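Local coordinates for protein putative glycosyl hydrolase (Bacteroides thetaiotaomicron VPI-5482, PDB 3K11) that probably acts as a hydrolase, perhaps cleaving glycosidic linkages, although its substrate is not known, at residues Y42-T47 with T104-N109; A237-I242 with H250-S255; H338-N341 with D346-A349. All coordinates share one frame; numbering follows the deposited sequence.

Interaction 1 of 3, residues Y42-T47 with T104-N109; sequences YIDKET and TDYVQN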
loop_
_atom_site.group_PDB
_atom_site.type_symbol
_atom_site.label_atom_id
_atom_site.label_comp_id
_atom_site.label_asym_id
_atom_site.label_seq_id
_atom_site.Cartn_x
_atom_site.Cartn_y
_atom_site.Cartn_z
ATOM N N TYR A 42 -23.614 13.092 -27.874
ATOM C CA TYR A 42 -22.500 14.010 -27.921
ATOM C C TYR A 42 -21.468 13.636 -28.981
ATOM O O TYR A 42 -21.091 14.452 -29.789
ATOM C CB TYR A 42 -21.841 14.078 -26.540
ATOM C CG TYR A 42 -20.591 14.924 -26.537
ATOM C CD1 TYR A 42 -20.646 16.280 -26.784
ATOM C CD2 TYR A 42 -19.365 14.370 -26.265
ATOM C CE1 TYR A 42 -19.486 17.046 -26.795
ATOM C CE2 TYR A 42 -18.216 15.127 -26.278
ATOM C CZ TYR A 42 -18.278 16.456 -26.530
ATOM O OH TYR A 42 -17.087 17.173 -26.527
ATOM N N ILE A 43 -21.023 12.385 -28.989
ATOM C CA ILE A 43 -19.950 12.009 -29.908
ATOM C C ILE A 43 -20.444 12.014 -31.353
ATOM O O ILE A 43 -19.654 12.211 -32.258
ATOM C CB ILE A 43 -19.287 10.666 -29.559
ATOM C CG1 ILE A 43 -20.280 9.493 -29.658
ATOM C CG2 ILE A 43 -18.625 10.763 -28.162
ATOM C CD1 ILE A 43 -19.723 8.303 -30.357
ATOM N N ASP A 44 -21.731 11.770 -31.531
ATOM C CA ASP A 44 -22.324 11.736 -32.876
ATOM C C ASP A 44 -22.074 13.095 -33.578
ATOM O O ASP A 44 -21.550 13.142 -34.740
ATOM C CB ASP A 44 -23.815 11.446 -32.742
ATOM C CG ASP A 44 -24.504 11.171 -34.070
ATOM O OD1 ASP A 44 -23.831 10.780 -35.064
ATOM O OD2 ASP A 44 -25.732 11.327 -34.091
ATOM N N LYS A 45 -22.411 14.178 -32.853
ATOM C CA LYS A 45 -22.231 15.558 -33.378
ATOM C C LYS A 45 -20.776 16.034 -33.437
ATOM O O LYS A 45 -20.480 16.997 -34.131
ATOM C CB LYS A 45 -23.154 16.619 -32.715
ATOM C CG LYS A 45 -23.400 16.621 -31.179
ATOM C CD LYS A 45 -22.210 17.083 -30.323
ATOM C CE LYS A 45 -21.966 18.552 -30.435
ATOM N NZ LYS A 45 -20.967 19.250 -29.575
ATOM N N GLU A 46 -19.883 15.359 -32.730
ATOM C CA GLU A 46 -18.459 15.681 -32.733
ATOM C C GLU A 46 -17.577 14.819 -33.601
ATOM O O GLU A 46 -16.334 14.879 -33.499
ATOM C CB GLU A 46 -17.955 15.604 -31.287
ATOM C CG GLU A 46 -18.483 16.724 -30.425
ATOM C CD GLU A 46 -17.970 18.090 -30.884
ATOM O OE1 GLU A 46 -17.055 18.174 -31.738
ATOM O OE2 GLU A 46 -18.494 19.071 -30.386
ATOM N N THR A 47 -18.190 13.953 -34.400
ATOM C CA THR A 47 -17.467 13.093 -35.317
ATOM C C THR A 47 -18.098 13.166 -36.708
ATOM O O THR A 47 -18.516 12.146 -37.264
ATOM C CB THR A 47 -17.406 11.646 -34.786
ATOM O OG1 THR A 47 -18.724 11.167 -34.442
ATOM C CG2 THR A 47 -16.449 11.581 -33.547
ATOM N N THR A 104 -25.432 0.927 -34.298
ATOM C CA THR A 104 -24.784 0.339 -35.468
ATOM C C THR A 104 -24.960 1.225 -36.707
ATOM O O THR A 104 -24.075 1.239 -37.576
ATOM C CB THR A 104 -25.193 -1.096 -35.737
ATOM O OG1 THR A 104 -26.571 -1.259 -35.440
ATOM C CG2 THR A 104 -24.334 -2.078 -34.897
ATOM N N ASP A 105 -26.047 1.991 -36.789
ATOM C CA ASP A 105 -26.204 2.946 -37.906
ATOM C C ASP A 105 -25.027 3.919 -37.933
ATOM O O ASP A 105 -24.528 4.295 -39.003
ATOM C CB ASP A 105 -27.457 3.787 -37.762
ATOM C CG ASP A 105 -28.754 3.006 -38.035
ATOM O OD1 ASP A 105 -28.685 1.843 -38.495
ATOM O OD2 ASP A 105 -29.830 3.582 -37.746
ATOM N N TYR A 106 -24.599 4.350 -36.755
ATOM C CA TYR A 106 -23.447 5.234 -36.642
ATOM C C TYR A 106 -22.194 4.612 -37.220
ATOM O O TYR A 106 -21.442 5.256 -37.934
ATOM C CB TYR A 106 -23.216 5.569 -35.154
ATOM C CG TYR A 106 -21.992 6.391 -34.871
ATOM C CD1 TYR A 106 -20.763 5.775 -34.621
ATOM C CD2 TYR A 106 -22.049 7.777 -34.805
ATOM C CE1 TYR A 106 -19.634 6.513 -34.341
ATOM C CE2 TYR A 106 -20.898 8.536 -34.520
ATOM C CZ TYR A 106 -19.697 7.875 -34.299
ATOM O OH TYR A 106 -18.551 8.557 -34.028
ATOM N N VAL A 107 -21.933 3.360 -36.858
ATOM C CA VAL A 107 -20.731 2.677 -37.294
ATOM C C VAL A 107 -20.817 2.425 -38.785
ATOM O O VAL A 107 -19.863 2.635 -39.526
ATOM C CB VAL A 107 -20.501 1.365 -36.519
ATOM C CG1 VAL A 107 -19.164 0.762 -36.918
ATOM C CG2 VAL A 107 -20.504 1.636 -34.950
ATOM N N GLN A 108 -21.973 1.943 -39.230
ATOM C CA GLN A 108 -22.213 1.781 -40.670
ATOM C C GLN A 108 -21.881 3.065 -41.434
ATOM O O GLN A 108 -21.152 3.056 -42.424
ATOM C CB GLN A 108 -23.677 1.398 -40.911
ATOM C CG GLN A 108 -24.054 -0.039 -40.527
ATOM C CD GLN A 108 -23.677 -1.054 -41.586
ATOM O OE1 GLN A 108 -23.243 -0.679 -42.671
ATOM N NE2 GLN A 108 -23.862 -2.336 -41.290
ATOM N N ASN A 109 -22.422 4.175 -40.956
ATOM C CA ASN A 109 -22.262 5.433 -41.632
ATOM C C ASN A 109 -20.805 5.862 -41.717
ATOM O O ASN A 109 -20.334 6.232 -42.791
ATOM C CB ASN A 109 -23.095 6.488 -40.942
ATOM C CG ASN A 109 -22.894 7.848 -41.520
ATOM O OD1 ASN A 109 -22.096 8.633 -41.014
ATOM N ND2 ASN A 109 -23.607 8.145 -42.607
#
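Y106 OH donates a short 2.6 Å hydrogen bond to T47 OG1, which sits at the edge of the tyrosine ring, near its plane, and T47 OG1 in turn donates to I43 O at 2.6 Å. The threonine hydroxyl thus relays the bond to the backbone of its own last helical turn. This suits a small β-branched alcohol: with chi1 52°, OG1 lies between the backbone N and the carbonyl carbon and can reach back over one turn. W84 NE1 gives Y106 OH a further partner.

The charged contact is milder. D44 OD1 alone reaches the ring edge, in its plane and 3.5 Å from Y106 CD2, where it can sit against the weakly positive C-H groups; R110 also holds it in a salt bridge.

Apolar contact comes from I43, whose CD1 lies 3.9 Å from Y106 OH and 4.0 Å from Y106 CZ, the two side chains crossing at about a right angle. A phenylalanine in place of Y106 would probably keep the I43 contact but leave T47 OG1 and W84 NE1 without their shared phenol oxygen.

Tyrosine is thus the long arm joining helices 29-45 and 101-128, with helix 82-98 alongside through L91 and W84, and helix 400-416 meeting I43 through Y400.

Interaction 2 of 3, residues A237-I242 with H250-S255; sequences ADRMFI and HGWVES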
loop_
_atom_site.group_PDB
_atom_site.type_symbol
_atom_site.label_atom_id
_atom_site.label_comp_id
_atom_site.label_asym_id
_atom_site.label_seq_id
_atom_site.Cartn_x
_atom_site.Cartn_y
_atom_site.Cartn_z
ATOM N N ALA A 237 2.627 -11.922 -22.378
ATOM C CA ALA A 237 2.332 -12.160 -20.940
ATOM C C ALA A 237 3.513 -12.747 -20.178
ATOM O O ALA A 237 3.711 -12.370 -19.044
ATOM C CB ALA A 237 1.032 -13.009 -20.757
ATOM N N ASP A 238 4.296 -13.625 -20.817
ATOM C CA ASP A 238 5.501 -14.221 -20.193
ATOM C C ASP A 238 6.371 -13.147 -19.595
ATOM O O ASP A 238 6.792 -13.213 -18.424
ATOM C CB ASP A 238 6.334 -14.975 -21.238
ATOM C CG ASP A 238 7.575 -15.644 -20.639
ATOM O OD1 ASP A 238 7.382 -16.376 -19.640
ATOM O OD2 ASP A 238 8.704 -15.394 -21.141
ATOM N N ARG A 239 6.592 -12.121 -20.392
ATOM C CA ARG A 239 7.495 -11.031 -20.018
ATOM C C ARG A 239 6.867 -9.920 -19.171
ATOM O O ARG A 239 7.530 -9.369 -18.315
ATOM C CB ARG A 239 8.024 -10.389 -21.277
ATOM C CG ARG A 239 8.853 -11.373 -22.091
ATOM C CD ARG A 239 9.172 -10.745 -23.366
ATOM N NE ARG A 239 10.143 -11.443 -24.210
ATOM C CZ ARG A 239 9.865 -12.065 -25.362
ATOM N NH1 ARG A 239 8.614 -12.266 -25.786
ATOM N NH2 ARG A 239 10.875 -12.535 -26.071
HETATM N N MSE A 240 5.607 -9.615 -19.430
HETATM C CA MSE A 240 4.980 -8.414 -18.881
HETATM C C MSE A 240 4.087 -8.666 -17.662
HETATM O O MSE A 240 3.895 -7.731 -16.843
HETATM C CB MSE A 240 4.287 -7.651 -20.041
HETATM C CG MSE A 240 5.270 -7.263 -21.170
HETATM SE SE MSE A 240 4.473 -6.007 -22.307
HETATM C CE MSE A 240 5.055 -4.463 -21.208
ATOM N N PHE A 241 3.599 -9.902 -17.482
ATOM C CA PHE A 241 2.716 -10.217 -16.319
ATOM C C PHE A 241 3.590 -10.310 -15.094
ATOM O O PHE A 241 4.707 -10.797 -15.201
ATOM C CB PHE A 241 1.920 -11.498 -16.517
ATOM C CG PHE A 241 0.781 -11.664 -15.525
ATOM C CD1 PHE A 241 -0.286 -10.772 -15.507
ATOM C CD2 PHE A 241 0.745 -12.725 -14.668
ATOM C CE1 PHE A 241 -1.321 -10.931 -14.618
ATOM C CE2 PHE A 241 -0.306 -12.854 -13.751
ATOM C CZ PHE A 241 -1.306 -11.981 -13.737
ATOM N N ILE A 242 3.059 -9.895 -13.943
ATOM C CA ILE A 242 3.775 -9.902 -12.663
ATOM C C ILE A 242 2.923 -10.790 -11.730
ATOM O O ILE A 242 1.990 -10.312 -11.075
ATOM C CB ILE A 242 3.900 -8.523 -12.038
ATOM C CG1 ILE A 242 4.570 -7.519 -12.988
ATOM C CG2 ILE A 242 4.831 -8.596 -10.794
ATOM C CD1 ILE A 242 4.360 -6.083 -12.648
ATOM N N HIS A 250 3.684 -1.780 -17.696
ATOM C CA HIS A 250 3.408 -1.037 -18.941
ATOM C C HIS A 250 4.459 -1.295 -20.018
ATOM O O HIS A 250 4.142 -1.346 -21.196
ATOM C CB HIS A 250 3.325 0.472 -18.674
ATOM C CG HIS A 250 2.894 1.274 -19.853
ATOM N ND1 HIS A 250 3.222 2.614 -20.013
ATOM C CD2 HIS A 250 2.162 0.926 -20.933
ATOM C CE1 HIS A 250 2.688 3.052 -21.146
ATOM N NE2 HIS A 250 2.037 2.050 -21.728
ATOM N N GLY A 251 5.713 -1.453 -19.596
ATOM C CA GLY A 251 6.774 -1.614 -20.569
ATOM C C GLY A 251 7.807 -2.644 -20.226
ATOM O O GLY A 251 8.015 -3.047 -19.061
ATOM N N TRP A 252 8.511 -3.051 -21.258
ATOM C CA TRP A 252 9.572 -4.077 -21.147
ATOM C C TRP A 252 10.592 -3.827 -22.235
ATOM O O TRP A 252 10.290 -3.984 -23.402
ATOM C CB TRP A 252 8.968 -5.470 -21.332
ATOM C CG TRP A 252 9.887 -6.619 -21.087
ATOM C CD1 TRP A 252 10.102 -7.279 -19.893
ATOM C CD2 TRP A 252 10.677 -7.317 -22.079
ATOM N NE1 TRP A 252 10.991 -8.303 -20.085
ATOM C CE2 TRP A 252 11.342 -8.356 -21.419
ATOM C CE3 TRP A 252 10.861 -7.154 -23.463
ATOM C CZ2 TRP A 252 12.177 -9.245 -22.091
ATOM C CZ3 TRP A 252 11.670 -8.050 -24.117
ATOM C CH2 TRP A 252 12.341 -9.047 -23.430
ATOM N N VAL A 253 11.810 -3.484 -21.827
ATOM C CA VAL A 253 12.910 -3.239 -22.763
ATOM C C VAL A 253 13.836 -4.444 -22.762
ATOM O O VAL A 253 14.398 -4.833 -21.739
ATOM C CB VAL A 253 13.703 -1.952 -22.395
ATOM C CG1 VAL A 253 14.908 -1.760 -23.345
ATOM C CG2 VAL A 253 12.719 -0.723 -22.472
ATOM N N GLU A 254 14.036 -5.015 -23.927
ATOM C CA GLU A 254 14.733 -6.308 -24.004
ATOM C C GLU A 254 16.122 -6.270 -23.429
ATOM O O GLU A 254 16.512 -7.204 -22.749
ATOM C CB GLU A 254 14.776 -6.788 -25.430
ATOM C CG GLU A 254 15.396 -8.177 -25.667
ATOM C CD GLU A 254 15.398 -8.478 -27.148
ATOM O OE1 GLU A 254 16.215 -7.859 -27.879
ATOM O OE2 GLU A 254 14.559 -9.323 -27.574
ATOM N N SER A 255 16.860 -5.190 -23.661
ATOM C CA SER A 255 18.240 -5.120 -23.176
ATOM C C SER A 255 18.399 -4.936 -21.680
ATOM O O SER A 255 19.492 -5.186 -21.125
ATOM C CB SER A 255 19.002 -4.002 -23.848
ATOM O OG SER A 255 18.569 -2.708 -23.441
HETATM O O HOH W 1 13.608 -11.352 -26.101
#
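The backbones of M240 and W252 approach to 6.7 Å between CA atoms, where helix 222-240 passes through F241 into strand 241-242. That strand forms a β-hairpin with strand 247-253 at the end of the helix, in a mainly helical chain of a family probably built as an (α/α)6 barrel. F241 N still bonds back to A237 O, but F241 itself has left helical geometry, so the chain swings directly from helix into sheet.

R239 lays its aliphatic part over one face of the W252 indole. With the chain extended from CG to NE, R239 CD sits 3.5 Å from the centroid of the six-membered ring and only 9° off its normal, a clear CH-pi contact. R239 NE follows at 3.3 Å from W252 CH2, but the guanidinium plane is turned 62° from the ring, so the charged end does not stack flat. It reaches past instead: NH2 forms a salt bridge with D186, while NH1 bonds to Q235 O. Arginine suits the place because its methylenes can cover an aromatic while its tip remains in polar company. W252 also stacks with H259.

M240, present as selenomethionine, bends at chi3 (87°) and so turns its CE onto the H250-G251 backbone. M240 CE lies 3.2 Å from H250 O and a tight 3.4 Å from G251 CA, with W252 CB at 4.0 Å. Strand 198-200 supplies L199, which packs against R239, M240 and W252 alike, and I348 of the second subunit packs on V253.

One water bridges R239 and E254, whose OE1 bonds N197: it accepts from R239 NH2 at 3.0 Å and donates to E254 OE2 at 2.7 Å.

Interaction 3 of 3, residues H338-N341 with D346-A349; sequences HAIN and DAIA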
loop_
_atom_site.group_PDB
_atom_site.type_symbol
_atom_site.label_atom_id
_atom_site.label_comp_id
_atom_site.label_asym_id
_atom_site.label_seq_id
_atom_site.Cartn_x
_atom_site.Cartn_y
_atom_site.Cartn_z
ATOM N N HIS A 338 -18.592 -8.423 -18.847
ATOM C CA HIS A 338 -18.517 -9.365 -19.973
ATOM C C HIS A 338 -18.170 -10.789 -19.498
ATOM O O HIS A 338 -18.804 -11.769 -19.900
ATOM C CB HIS A 338 -17.467 -8.901 -20.964
ATOM C CG HIS A 338 -17.467 -9.668 -22.242
ATOM N ND1 HIS A 338 -18.552 -9.656 -23.094
ATOM C CD2 HIS A 338 -16.523 -10.451 -22.828
ATOM C CE1 HIS A 338 -18.290 -10.438 -24.135
ATOM N NE2 HIS A 338 -17.059 -10.910 -24.014
ATOM N N ALA A 339 -17.163 -10.860 -18.625
ATOM C CA ALA A 339 -16.671 -12.136 -18.099
ATOM C C ALA A 339 -17.766 -12.813 -17.266
ATOM O O ALA A 339 -17.886 -14.028 -17.291
ATOM C CB ALA A 339 -15.406 -11.936 -17.246
ATOM N N ILE A 340 -18.563 -12.030 -16.533
ATOM C CA ILE A 340 -19.688 -12.610 -15.799
ATOM C C ILE A 340 -20.732 -13.120 -16.780
ATOM O O ILE A 340 -21.209 -14.282 -16.648
ATOM C CB ILE A 340 -20.372 -11.598 -14.834
ATOM C CG1 ILE A 340 -19.407 -11.176 -13.706
ATOM C CG2 ILE A 340 -21.636 -12.234 -14.212
ATOM C CD1 ILE A 340 -19.801 -9.829 -12.973
ATOM N N ASN A 341 -21.065 -12.280 -17.758
ATOM C CA ASN A 341 -22.048 -12.654 -18.782
ATOM C C ASN A 341 -21.621 -13.900 -19.537
ATOM O O ASN A 341 -22.481 -14.720 -19.900
ATOM C CB ASN A 341 -22.275 -11.510 -19.763
ATOM C CG ASN A 341 -23.019 -10.330 -19.142
ATOM O OD1 ASN A 341 -23.795 -10.506 -18.192
ATOM N ND2 ASN A 341 -22.859 -9.155 -19.742
ATOM N N ASP A 346 -17.126 -15.375 -11.532
ATOM C CA ASP A 346 -18.254 -15.513 -10.655
ATOM C C ASP A 346 -19.069 -14.252 -10.456
ATOM O O ASP A 346 -18.540 -13.172 -10.161
ATOM C CB ASP A 346 -17.716 -15.984 -9.306
ATOM C CG ASP A 346 -18.784 -16.444 -8.382
ATOM O OD1 ASP A 346 -19.320 -17.588 -8.559
ATOM O OD2 ASP A 346 -19.069 -15.655 -7.461
ATOM N N ALA A 347 -20.384 -14.386 -10.590
ATOM C CA ALA A 347 -21.280 -13.228 -10.476
ATOM C C ALA A 347 -21.367 -12.689 -9.051
ATOM O O ALA A 347 -21.466 -11.478 -8.863
ATOM C CB ALA A 347 -22.672 -13.576 -11.020
ATOM N N ILE A 348 -21.426 -13.584 -8.050
ATOM C CA ILE A 348 -21.577 -13.131 -6.670
ATOM C C ILE A 348 -20.324 -12.319 -6.294
ATOM O O ILE A 348 -20.385 -11.210 -5.685
ATOM C CB ILE A 348 -21.764 -14.313 -5.680
ATOM C CG1 ILE A 348 -23.133 -14.985 -5.861
ATOM C CG2 ILE A 348 -21.623 -13.802 -4.248
ATOM C CD1 ILE A 348 -23.307 -16.360 -5.146
ATOM N N ALA A 349 -19.168 -12.831 -6.682
ATOM C CA ALA A 349 -17.912 -12.177 -6.341
ATOM C C ALA A 349 -17.663 -10.866 -7.076
ATOM O O ALA A 349 -17.155 -9.920 -6.486
ATOM C CB ALA A 349 -16.707 -13.138 -6.547
#
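D346 OD2 is held by two partners: A349 N of its own chain donates to it at 2.9 Å, and S256 OG of the third subunit shares a hydrogen bond with it. The carboxylate is met by A349 N on its anti side, 16° out of its plane, at an N-H...O angle of 155°. Aspartate suits the position as an N-cap: its side chain satisfies a backbone N-H of the first helical turn that has no earlier carbonyl to bond, and its negative charge would probably be favoured at the positive end of the helix dipole. With chi1 -168° CG stands opposite the backbone N, and the acid bends forward over the turn it caps.

Helices 326-342 and 347-362 follow one another across a short turn as an α-helical hairpin, probably part of an (α/α)6 barrel, as in the family. The apolar contact between them is one of methyl against methyl, I340 CG2 touching A347 CB at 3.6 Å. A looser approach brings I340 CG1 to 4.2 Å from D346 O, a backbone carbonyl. The CA atoms of I340 and A347 come within 5.6 Å, a short approach compatible with the small alanine, while the β-branch of I340 supplies the CG2 that makes the contact. L413 of helix 400-416 packs on I340 too, so that the isoleucine side chain is shared between the next helix of the hairpin and a third helix from later in the chain.

How the interactions relate
From the N terminus the three contacts come in series, none nesting in or crossing another. Interaction 1 closes a long loop of 56 residues, bringing the first major helix, 29-45, against 101-128. Interactions 2 and 3 close short local turns: interaction 2 joins a helix end and the returning strand of a β-hairpin; interaction 3 joins two consecutive helices. Interactions 1 and 2 lie on opposite sides of the chain's centre, their own centres 37 Å apart, and no pair touches, the nearest atoms being at least about 14 Å apart. The trimer links the later two: segment 250-255 lies against segment 346-349 of another subunit.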